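Long-range contacts in putative phosphatase (DUF442) (Shewanella putrefaciens CN-32, PDB 3GXH), which is a putative phosphatase of the tyrosine and dual-specificity phosphatase superfamily and probably hydrolyses phosphate esters, although its substrate is not established: residues 5-9 / 35-39; 15-19 / 129-133; 18-22 / 114-118. One frame throughout, in Å; residues are numbered along the deposited sequence.

Interactions 2 and 3 are neighbours, with centres about 8 Å apart. Both start from edge strand 16-19, share Gln18 and Ala19, and use the same bridging water. Interaction 2 ties the strand to the end of helix 127-130 near the surface. It is almost wholly polar, with glutamine amides meeting backbone carbonyls. Interaction 3 is more buried. It adds apolar packing to one amide bond and leans the hairpin on helix 108-120. Interaction 1 lies about 17 Å from interaction 2 between centres, near the N-terminus. There the ends of helices 3-7 and 30-38 and the residues after them meet through leucine and alanine side chains and bridging water. Leu9 packing on Leu15 links it to interaction 2.

Interaction 1 (5-9 / 35-39); sequences SIENL and LLKQA
Leu9 lays its forked end over the C-terminal part of helix 30-38. Its CD1 methyl packs on the CB of Ala39 at 3.7 Å. The other branch, CD2, sits 3.5 Å from Leu35 O. Both branches also touch CD2 of Leu36, and the two leucine side chains cross at about a right angle. Leu9 reaches this far because CG stands anti to its own carbonyl carbon (chi1 -57°), which swings the methyls toward the helix. At the same end of the contact, Leu35 returns the packing, its CD1 3.5 Å from Asn8 O.

The backbones come closer at Ser5 and Ala39, whose CA atoms are 4.7 Å apart. The small alanine methyl fits against Ser5 O at 3.6 Å. Ser5 is modelled in two conformers, so the exact place of its hydroxyl is less certain. In the one described here, OG is hydrogen-bonded to Asn2 O within the same N-terminal region.

No direct hydrogen bond joins the two segments, and water does this work. One water donates to both Ser5 O and Leu35 O, the latter at 2.8 Å. A second accepts from Asn8 ND2 and from Gln38 NE2, the latter at 2.9 Å. Asn8 and Gln38 are exposed, while Leu9 and Leu36 are buried.

Helix 3-7 and the residues just after it thus pack against the C-terminal end of helix 30-38, which connects strand 22-25 to strand 43-46. Leu36 carries the packing further, to Ile12, Pro28 and Val41 in the loops around these elements.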
ATOM      1  N   SER A   5       4.134   0.783  20.361  1.00 28.69           N
ATOM      2  CA  SER A   5       4.399   1.551  19.137  0.50 26.31           C
ATOM      3  C   SER A   5       3.450   1.161  17.993  1.00 28.06           C
ATOM      4  O   SER A   5       3.174   1.967  17.129  1.00 26.88           O
ATOM      5  CB  SER A   5       5.848   1.390  18.680  0.50 25.70           C
ATOM      6  OG  SER A   5       6.136   0.031  18.393  0.50 20.76           O
ATOM      7  N   ILE A   6       2.938  -0.071  18.009  1.00 24.13           N
ATOM      8  CA  ILE A   6       2.078  -0.614  16.932  1.00 26.11           C
ATOM      9  C   ILE A   6       0.562  -0.253  17.066  1.00 25.81           C
ATOM     10  O   ILE A   6      -0.180   0.124  16.123  1.00 24.26           O
ATOM     11  CB  ILE A   6       2.266  -2.134  16.903  1.00 25.87           C
ATOM     12  CG1 ILE A   6       3.642  -2.447  16.339  1.00 26.10           C
ATOM     13  CG2 ILE A   6       1.203  -2.795  16.124  1.00 19.21           C
ATOM     14  CD1 ILE A   6       4.245  -3.787  16.963  1.00 31.04           C
ATOM     15  N   GLU A   7       0.096  -0.398  18.275  1.00 20.25           N
ATOM     16  CA  GLU A   7      -1.172   0.217  18.637  0.50 19.04           C
ATOM     17  C   GLU A   7      -1.061   1.724  18.389  1.00 17.46           C
ATOM     18  O   GLU A   7      -2.074   2.349  18.136  1.00 17.53           O
ATOM     19  CB  GLU A   7      -1.589  -0.083  20.086  0.50 22.15           C
ATOM     20  CG  GLU A   7      -0.731   0.548  21.153  0.50 25.50           C
ATOM     21  CD  GLU A   7      -1.231   0.273  22.573  0.50 33.36           C
ATOM     22  OE1 GLU A   7      -2.212  -0.485  22.738  0.50 40.45           O
ATOM     23  OE2 GLU A   7      -0.637   0.820  23.519  0.50 34.68           O
ATOM     24  N   ASN A   8       0.151   2.283  18.400  1.00 16.08           N
ATOM     25  CA  ASN A   8       0.332   3.695  18.140  1.00 16.19           C
ATOM     26  C   ASN A   8       0.166   4.056  16.666  1.00 13.44           C
ATOM     27  O   ASN A   8       0.189   5.244  16.367  1.00 15.38           O
ATOM     28  CB  ASN A   8       1.672   4.241  18.672  1.00 19.34           C
ATOM     29  CG  ASN A   8       1.627   4.571  20.184  1.00 32.56           C
ATOM     30  OD1 ASN A   8       0.599   4.431  20.844  1.00 28.66           O
ATOM     31  ND2 ASN A   8       2.746   5.043  20.709  1.00 31.56           N
ATOM     32  N   LEU A   9      -0.073   3.104  15.775  1.00 11.99           N
ATOM     33  CA  LEU A   9      -0.358   3.386  14.376  1.00 11.87           C
ATOM     34  C   LEU A   9      -1.857   3.478  14.066  1.00 11.86           C
ATOM     35  O   LEU A   9      -2.222   3.737  12.922  1.00 13.13           O
ATOM     36  CB  LEU A   9       0.235   2.285  13.503  1.00 13.13           C
ATOM     37  CG  LEU A   9       1.741   2.086  13.680  1.00 11.54           C
ATOM     38  CD1 LEU A   9       2.238   1.004  12.635  1.00 13.74           C
ATOM     39  CD2 LEU A   9       2.558   3.367  13.491  1.00 11.27           C
ATOM     40  N   LEU A  35       5.726   8.051  13.783  1.00 11.26           N
ATOM     41  CA  LEU A  35       5.114   6.919  14.502  1.00 10.63           C
ATOM     42  C   LEU A  35       5.410   5.611  13.743  1.00 11.21           C
ATOM     43  O   LEU A  35       5.709   4.577  14.331  1.00 10.67           O
ATOM     44  CB  LEU A  35       3.592   7.095  14.634  1.00 10.94           C
ATOM     45  CG  LEU A  35       3.134   8.339  15.409  1.00 10.84           C
ATOM     46  CD1 LEU A  35       1.615   8.342  15.396  1.00 12.22           C
ATOM     47  CD2 LEU A  35       3.666   8.282  16.839  1.00 13.60           C
ATOM     48  N   LEU A  36       5.329   5.663  12.418  1.00  9.68           N
ATOM     49  CA  LEU A  36       5.672   4.510  11.583  1.00 10.69           C
ATOM     50  C   LEU A  36       7.104   4.056  11.824  1.00 11.04           C
ATOM     51  O   LEU A  36       7.359   2.842  12.001  1.00 11.15           O
ATOM     52  CB  LEU A  36       5.449   4.820  10.097  1.00  9.85           C
ATOM     53  CG  LEU A  36       3.948   4.856   9.762  1.00 10.91           C
ATOM     54  CD1 LEU A  36       3.708   5.704   8.481  1.00 11.28           C
ATOM     55  CD2 LEU A  36       3.354   3.396   9.611  1.00 10.88           C
ATOM     56  N   LYS A  37       8.039   4.978  11.837  1.00 10.58           N
ATOM     57  CA  LYS A  37       9.425   4.614  12.102  1.00 11.96           C
ATOM     58  C   LYS A  37       9.554   3.945  13.476  1.00 12.33           C
ATOM     59  O   LYS A  37      10.242   2.940  13.638  1.00 12.03           O
ATOM     60  CB  LYS A  37      10.342   5.835  12.041  1.00 13.64           C
ATOM     61  CG  LYS A  37      11.838   5.565  12.401  1.00 12.85           C
ATOM     62  CD  LYS A  37      12.489   4.644  11.392  1.00 15.22           C
ATOM     63  CE  LYS A  37      13.923   4.316  11.782  1.00 14.92           C
ATOM     64  NZ  LYS A  37      14.635   3.601  10.659  1.00 15.45           N
ATOM     65  N   GLN A  38       8.929   4.545  14.477  1.00 11.30           N
ATOM     66  CA  GLN A  38       9.028   4.038  15.841  1.00 11.97           C
ATOM     67  C   GLN A  38       8.448   2.649  15.980  1.00 12.90           C
ATOM     68  O   GLN A  38       8.898   1.879  16.837  1.00 13.70           O
ATOM     69  CB  GLN A  38       8.360   5.023  16.799  1.00 13.54           C
ATOM     70  CG  GLN A  38       9.175   6.297  16.999  1.00 18.19           C
ATOM     71  CD  GLN A  38       8.389   7.562  17.409  1.00 34.16           C
ATOM     72  OE1 GLN A  38       8.891   8.686  17.226  1.00 42.82           O
ATOM     73  NE2 GLN A  38       7.192   7.400  17.958  1.00 35.89           N
ATOM     74  N   ALA A  39       7.467   2.306  15.147  1.00 11.67           N
ATOM     75  CA  ALA A  39       6.871   0.954  15.128  1.00 11.87           C
ATOM     76  C   ALA A  39       7.727  -0.062  14.390  1.00 13.59           C
ATOM     77  O   ALA A  39       7.410  -1.245  14.391  1.00 15.77           O
ATOM     78  CB  ALA A  39       5.481   0.980  14.507  1.00 13.38           C
TER
HETATM   79  O   HOH W   1       4.695   4.238  16.869  1.00 15.50           O
HETATM   80  O   HOH W   2       5.305   5.472  19.116  1.00 24.97           O

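Interaction 2 (15-19 / 129-133); sequences LQQQA and QTMTP
Gln16 reaches out from edge strand 16-19 toward the end of helix 127-130. CB leaves the strand facing the helix. CG follows anti to the backbone N (chi1 -174°), and the extended chain carries the amide across the gap. CD arrives 3.8 Å from Gln129 O. At the tip, OE1 rests beside carbon, 3.5 Å from Thr132 CB and close to Pro133 CD. NE2 donates to Gln129 O at 2.8 Å. This carbonyl lies close to the amide plane of Gln16, but the donor is tilted 30° from the carbonyl plane. Thr132 OG1 also donates to Gln129 O, from the opposite face, so two donors grip that oxygen. It also bonds Ala128 O, so its one proton is probably shared.

The site is the C-terminal end of a short helix. Selenomethionine Met131 is the first residue to leave helical geometry, and the strand's glutamine amides engage carbonyls of the last turn.

Gln18 supplies the second amide. Its NE2 donates to Thr130 O at 3.0 Å, in the carbonyl plane and on a lone pair. The same NE2 is hydrogen-bonded to Ser24 OG on strand 22-25, which helps fix the amide's rotation. The bend at chi2 (-69°) also brings OE1 against the methyl CG2 of Thr130, 3.3 Å away. Thr130 OG1 is hydrogen-bonded to Asn126 O, just before the helix, and accepts from a water 3.0 Å away that bridges to Gln18 OE1.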
ATOM      1  N   LEU A  15      -5.673   2.457   8.140  1.00 10.99           N
ATOM      2  CA  LEU A  15      -4.571   1.502   8.369  1.00 12.19           C
ATOM      3  C   LEU A  15      -5.044   0.084   8.589  1.00 12.86           C
ATOM      4  O   LEU A  15      -5.961  -0.173   9.387  1.00 14.29           O
ATOM      5  CB  LEU A  15      -3.660   1.970   9.504  1.00 14.98           C
ATOM      6  CG  LEU A  15      -2.344   1.124   9.572  1.00 19.62           C
ATOM      7  CD1 LEU A  15      -1.110   1.945   9.675  1.00 19.13           C
ATOM      8  CD2 LEU A  15      -2.530   0.273  10.759  1.00 21.67           C
ATOM      9  N   GLN A  16      -4.426  -0.843   7.872  1.00 12.12           N
ATOM     10  CA  GLN A  16      -4.738  -2.253   8.002  1.00 14.09           C
ATOM     11  C   GLN A  16      -3.492  -3.060   7.839  1.00 14.67           C
ATOM     12  O   GLN A  16      -2.844  -3.025   6.768  1.00 14.88           O
ATOM     13  CB  GLN A  16      -5.742  -2.697   6.929  1.00 13.27           C
ATOM     14  CG  GLN A  16      -6.232  -4.149   7.104  1.00 17.15           C
ATOM     15  CD  GLN A  16      -7.362  -4.531   6.160  1.00 22.81           C
ATOM     16  OE1 GLN A  16      -8.193  -3.706   5.791  1.00 24.93           O
ATOM     17  NE2 GLN A  16      -7.388  -5.783   5.764  1.00 20.59           N
ATOM     18  N   GLN A  17      -3.185  -3.861   8.851  1.00 14.34           N
ATOM     19  CA  GLN A  17      -2.063  -4.781   8.761  0.50 15.93           C
ATOM     20  C   GLN A  17      -2.448  -5.947   7.884  1.00 17.13           C
ATOM     21  O   GLN A  17      -3.432  -6.618   8.127  1.00 21.21           O
ATOM     22  CB  GLN A  17      -1.687  -5.293  10.121  0.50 17.08           C
ATOM     23  CG  GLN A  17      -0.616  -6.297  10.049  0.50 20.46           C
ATOM     24  CD  GLN A  17       0.455  -5.937  10.990  0.50 23.50           C
ATOM     25  OE1 GLN A  17       1.520  -5.434  10.564  0.50 26.76           O
ATOM     26  NE2 GLN A  17       0.170  -6.073  12.289  0.50 20.51           N
ATOM     27  N   GLN A  18      -1.700  -6.171   6.839  1.00 12.93           N
ATOM     28  CA  GLN A  18      -1.966  -7.163   5.852  1.00 14.57           C
ATOM     29  C   GLN A  18      -1.205  -8.457   6.140  1.00 19.30           C
ATOM     30  O   GLN A  18      -1.719  -9.551   5.839  1.00 18.97           O
ATOM     31  CB  GLN A  18      -1.690  -6.647   4.457  1.00 16.00           C
ATOM     32  CG  GLN A  18      -2.563  -5.427   4.040  1.00 15.71           C
ATOM     33  CD  GLN A  18      -4.036  -5.789   3.844  1.00 14.53           C
ATOM     34  OE1 GLN A  18      -4.470  -6.942   4.071  1.00 16.55           O
ATOM     35  NE2 GLN A  18      -4.830  -4.782   3.449  1.00 13.91           N
ATOM     36  N   ALA A  19      -0.051  -8.316   6.794  1.00 17.05           N
ATOM     37  CA  ALA A  19       0.835  -9.414   7.178  1.00 20.37           C
ATOM     38  C   ALA A  19       1.815  -8.903   8.221  1.00 19.30           C
ATOM     39  O   ALA A  19       1.935  -7.713   8.436  1.00 17.81           O
ATOM     40  CB  ALA A  19       1.563  -9.892   5.998  1.00 14.87           C
ATOM     41  N   GLN A 129     -11.427  -9.627   2.934  1.00 15.21           N
ATOM     42  CA  GLN A 129     -10.728  -9.257   4.142  1.00 12.71           C
ATOM     43  C   GLN A 129      -9.620  -8.247   3.830  1.00 16.80           C
ATOM     44  O   GLN A 129      -9.498  -7.204   4.488  1.00 17.97           O
ATOM     45  CB  GLN A 129     -10.130 -10.490   4.846  1.00 14.38           C
ATOM     46  CG  GLN A 129      -9.409 -10.234   6.117  1.00 18.32           C
ATOM     47  CD  GLN A 129      -8.568 -11.414   6.571  1.00 15.89           C
ATOM     48  OE1 GLN A 129      -8.241 -12.312   5.777  1.00 19.65           O
ATOM     49  NE2 GLN A 129      -8.205 -11.426   7.856  1.00 20.34           N
ATOM     50  N   THR A 130      -8.816  -8.560   2.830  1.00 14.21           N
ATOM     51  CA  THR A 130      -7.689  -7.707   2.464  1.00 12.65           C
ATOM     52  C   THR A 130      -8.182  -6.326   1.985  1.00 11.97           C
ATOM     53  O   THR A 130      -7.551  -5.301   2.317  1.00 12.53           O
ATOM     54  CB  THR A 130      -6.829  -8.396   1.388  1.00 13.61           C
ATOM     55  OG1 THR A 130      -6.326  -9.632   1.890  1.00 13.46           O
ATOM     56  CG2 THR A 130      -5.623  -7.529   1.043  1.00 14.50           C
HETATM   57  N   MSE A 131      -9.268  -6.345   1.230  1.00 12.34           N
HETATM   58  CA  MSE A 131      -9.773  -5.136   0.563  1.00 10.92           C
HETATM   59  C   MSE A 131     -10.953  -4.536   1.293  1.00 11.79           C
HETATM   60  O   MSE A 131     -11.788  -3.875   0.723  1.00 12.92           O
HETATM   61  CB  MSE A 131     -10.083  -5.381  -0.913  1.00 13.44           C
HETATM   62  CG  MSE A 131      -8.805  -5.696  -1.740  1.00 13.11           C
HETATM   63 SE   MSE A 131      -9.208  -6.243  -3.543  0.85 11.39          SE
HETATM   64  CE  MSE A 131     -10.085  -4.616  -4.217  1.00 13.80           C
ATOM     65  N   THR A 132     -10.913  -4.673   2.614  1.00 15.54           N
ATOM     66  CA  THR A 132     -11.918  -4.072   3.488  1.00 14.80           C
ATOM     67  C   THR A 132     -12.168  -2.574   3.195  1.00 13.95           C
ATOM     68  O   THR A 132     -13.311  -2.140   3.190  1.00 13.87           O
ATOM     69  CB  THR A 132     -11.569  -4.378   4.981  1.00 19.26           C
ATOM     70  OG1 THR A 132     -11.838  -5.773   5.234  1.00 21.34           O
ATOM     71  CG2 THR A 132     -12.414  -3.531   5.929  1.00 18.47           C
ATOM     72  N   PRO A 133     -11.114  -1.798   2.891  1.00 16.98           N
ATOM     73  CA  PRO A 133     -11.343  -0.387   2.623  1.00 16.40           C
ATOM     74  C   PRO A 133     -12.198  -0.095   1.442  1.00 19.02           C
ATOM     75  O   PRO A 133     -12.724   1.001   1.355  1.00 22.09           O
ATOM     76  CB  PRO A 133      -9.920   0.155   2.382  1.00 18.05           C
ATOM     77  CG  PRO A 133      -9.059  -0.732   3.227  1.00 20.60           C
ATOM     78  CD  PRO A 133      -9.663  -2.084   2.978  1.00 18.45           C
TER
HETATM   79  O   HOH W   3      -4.232  -9.769   3.965  1.00 27.87           O

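Interaction 3 (18-22 / 114-118); sequences QAPQL and AYLYQ
Gln118 presses its amide against the backbone at the end of strand 16-19. Its NE2 donates to Gln18 O at 2.9 Å, and the bond is nearly straight, with an N-H...O angle of 167°. The oxygen lies almost exactly in the amide plane of Gln118. The donor, however, stands above the carbonyl plane of Gln18, 78° out of it, and not on a lone pair. The methyl of Ala19 flanks the same amide, with its CB 3.6 Å from Gln118 NE2.

The apolar packing centres on Leu22. Its CD2 methyl fits between Ala114 CB, at 4.0 Å, and CD2 of the Tyr117 ring, at 4.1 Å. CG lies anti to the backbone N (chi1 -176°), an orientation that carries this branch to the helix. Ala114 CB also meets the chain of Gln18 at CG. Tyr117 and Leu22 both continue onto Met92 of helix 82-94.

The looser side of the contact is bridged by a bound water. It donates to Gln118 OE1 at 2.6 Å and also reaches Gln18 OE1. It has more acceptors around it than protons, so its bonds are probably shared.

Ala19 to Leu22 form a type I turn. Gln18 N and Ala19 N both donate to Leu22 O, which makes a classic beta bulge. This bulged hairpin edges the mixed sheet and lies against helix 108-120, the helix after strand 100-103, in an alpha/beta layout consistent with the tyrosine-phosphatase fold.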
ATOM      1  N   GLN A  18      -1.700  -6.171   6.839  1.00 12.93           N
ATOM      2  CA  GLN A  18      -1.966  -7.163   5.852  1.00 14.57           C
ATOM      3  C   GLN A  18      -1.205  -8.457   6.140  1.00 19.30           C
ATOM      4  O   GLN A  18      -1.719  -9.551   5.839  1.00 18.97           O
ATOM      5  CB  GLN A  18      -1.690  -6.647   4.457  1.00 16.00           C
ATOM      6  CG  GLN A  18      -2.563  -5.427   4.040  1.00 15.71           C
ATOM      7  CD  GLN A  18      -4.036  -5.789   3.844  1.00 14.53           C
ATOM      8  OE1 GLN A  18      -4.470  -6.942   4.071  1.00 16.55           O
ATOM      9  NE2 GLN A  18      -4.830  -4.782   3.449  1.00 13.91           N
ATOM     10  N   ALA A  19      -0.051  -8.316   6.794  1.00 17.05           N
ATOM     11  CA  ALA A  19       0.835  -9.414   7.178  1.00 20.37           C
ATOM     12  C   ALA A  19       1.815  -8.903   8.221  1.00 19.30           C
ATOM     13  O   ALA A  19       1.935  -7.713   8.436  1.00 17.81           O
ATOM     14  CB  ALA A  19       1.563  -9.892   5.998  1.00 14.87           C
ATOM     15  N   PRO A  20       2.505  -9.806   8.942  1.00 21.23           N
ATOM     16  CA  PRO A  20       3.404  -9.272   9.965  1.00 19.60           C
ATOM     17  C   PRO A  20       4.439  -8.215   9.472  1.00 17.50           C
ATOM     18  O   PRO A  20       4.724  -7.287  10.270  1.00 22.83           O
ATOM     19  CB  PRO A  20       4.059 -10.545  10.537  1.00 21.92           C
ATOM     20  CG  PRO A  20       2.896 -11.558  10.439  1.00 21.71           C
ATOM     21  CD  PRO A  20       2.298 -11.261   9.080  1.00 21.60           C
ATOM     22  N   GLN A  21       4.899  -8.294   8.224  1.00 18.41           N
ATOM     23  CA  GLN A  21       5.801  -7.241   7.626  1.00 16.16           C
ATOM     24  C   GLN A  21       5.186  -6.292   6.554  1.00 14.32           C
ATOM     25  O   GLN A  21       5.925  -5.633   5.822  1.00 14.18           O
ATOM     26  CB  GLN A  21       7.069  -7.858   7.015  1.00 18.48           C
ATOM     27  CG  GLN A  21       7.911  -8.765   7.958  1.00 21.10           C
ATOM     28  CD  GLN A  21       9.229  -9.318   7.278  1.00 18.10           C
ATOM     29  OE1 GLN A  21       9.190 -10.060   6.283  1.00 29.10           O
ATOM     30  NE2 GLN A  21      10.348  -8.853   7.757  1.00 23.38           N
ATOM     31  N   LEU A  22       3.873  -6.343   6.365  1.00 14.37           N
ATOM     32  CA  LEU A  22       3.241  -5.463   5.370  1.00 11.93           C
ATOM     33  C   LEU A  22       2.027  -4.778   5.989  1.00 12.50           C
ATOM     34  O   LEU A  22       1.047  -5.418   6.377  1.00 13.72           O
ATOM     35  CB  LEU A  22       2.753  -6.263   4.160  1.00 13.01           C
ATOM     36  CG  LEU A  22       2.163  -5.428   3.043  1.00 13.80           C
ATOM     37  CD1 LEU A  22       3.127  -4.401   2.474  1.00 12.52           C
ATOM     38  CD2 LEU A  22       1.619  -6.437   1.960  1.00 20.97           C
ATOM     39  N   ALA A 114      -1.845  -4.799  -2.263  1.00 11.75           N
ATOM     40  CA  ALA A 114      -1.442  -5.770  -1.253  1.00 12.61           C
ATOM     41  C   ALA A 114      -2.103  -7.129  -1.508  1.00 11.04           C
ATOM     42  O   ALA A 114      -1.451  -8.183  -1.387  1.00 11.74           O
ATOM     43  CB  ALA A 114      -1.782  -5.283   0.167  1.00 11.51           C
ATOM     44  N   TYR A 115      -3.368  -7.146  -1.862  1.00 11.40           N
ATOM     45  CA  TYR A 115      -4.053  -8.391  -2.200  1.00 11.56           C
ATOM     46  C   TYR A 115      -3.337  -9.097  -3.347  1.00 11.09           C
ATOM     47  O   TYR A 115      -3.060 -10.298  -3.268  1.00 11.86           O
ATOM     48  CB  TYR A 115      -5.494  -8.088  -2.586  1.00 12.33           C
ATOM     49  CG  TYR A 115      -6.178  -9.263  -3.213  1.00 14.13           C
ATOM     50  CD1 TYR A 115      -6.514 -10.360  -2.439  1.00 15.51           C
ATOM     51  CD2 TYR A 115      -6.417  -9.316  -4.591  1.00 15.48           C
ATOM     52  CE1 TYR A 115      -7.112 -11.476  -3.003  1.00 16.29           C
ATOM     53  CE2 TYR A 115      -7.027 -10.427  -5.172  1.00 18.87           C
ATOM     54  CZ  TYR A 115      -7.362 -11.491  -4.381  1.00 14.96           C
ATOM     55  OH  TYR A 115      -7.977 -12.610  -4.974  1.00 18.13           O
ATOM     56  N   LEU A 116      -3.000  -8.348  -4.415  1.00 10.99           N
ATOM     57  CA  LEU A 116      -2.374  -8.985  -5.539  1.00 10.92           C
ATOM     58  C   LEU A 116      -0.999  -9.532  -5.179  1.00 12.45           C
ATOM     59  O   LEU A 116      -0.594 -10.603  -5.691  1.00 12.17           O
ATOM     60  CB  LEU A 116      -2.275  -8.020  -6.719  1.00 11.70           C
ATOM     61  CG  LEU A 116      -3.637  -7.762  -7.373  1.00 11.86           C
ATOM     62  CD1 LEU A 116      -3.484  -6.668  -8.429  1.00 12.64           C
ATOM     63  CD2 LEU A 116      -4.283  -9.022  -8.000  1.00 12.75           C
ATOM     64  N   TYR A 117      -0.275  -8.840  -4.314  1.00 12.56           N
ATOM     65  CA  TYR A 117       1.028  -9.280  -3.888  1.00 12.61           C
ATOM     66  C   TYR A 117       0.925 -10.563  -3.102  1.00 12.87           C
ATOM     67  O   TYR A 117       1.677 -11.523  -3.344  1.00 12.25           O
ATOM     68  CB  TYR A 117       1.720  -8.189  -3.056  1.00 14.13           C
ATOM     69  CG  TYR A 117       2.949  -8.662  -2.342  1.00 15.99           C
ATOM     70  CD1 TYR A 117       4.140  -8.809  -3.032  1.00 15.07           C
ATOM     71  CD2 TYR A 117       2.912  -9.008  -0.969  1.00 17.30           C
ATOM     72  CE1 TYR A 117       5.292  -9.258  -2.370  1.00 16.19           C
ATOM     73  CE2 TYR A 117       4.062  -9.474  -0.317  1.00 17.77           C
ATOM     74  CZ  TYR A 117       5.222  -9.568  -1.031  1.00 18.36           C
ATOM     75  OH  TYR A 117       6.341 -10.054  -0.368  1.00 24.18           O
ATOM     76  N   GLN A 118       0.037 -10.593  -2.137  1.00 11.85           N
ATOM     77  CA  GLN A 118      -0.113 -11.801  -1.333  1.00 13.67           C
ATOM     78  C   GLN A 118      -0.558 -12.974  -2.201  1.00 13.06           C
ATOM     79  O   GLN A 118      -0.104 -14.117  -2.018  1.00 13.10           O
ATOM     80  CB  GLN A 118      -1.049 -11.576  -0.175  1.00 14.26           C
ATOM     81  CG  GLN A 118      -0.490 -10.538   0.804  1.00 19.14           C
ATOM     82  CD  GLN A 118      -1.339 -10.302   2.035  1.00 20.64           C
ATOM     83  OE1 GLN A 118      -2.582 -10.383   2.007  1.00 24.24           O
ATOM     84  NE2 GLN A 118      -0.653  -9.973   3.151  1.00 23.03           N
TER
HETATM   85  O   HOH W   3      -4.232  -9.769   3.965  1.00 27.87           O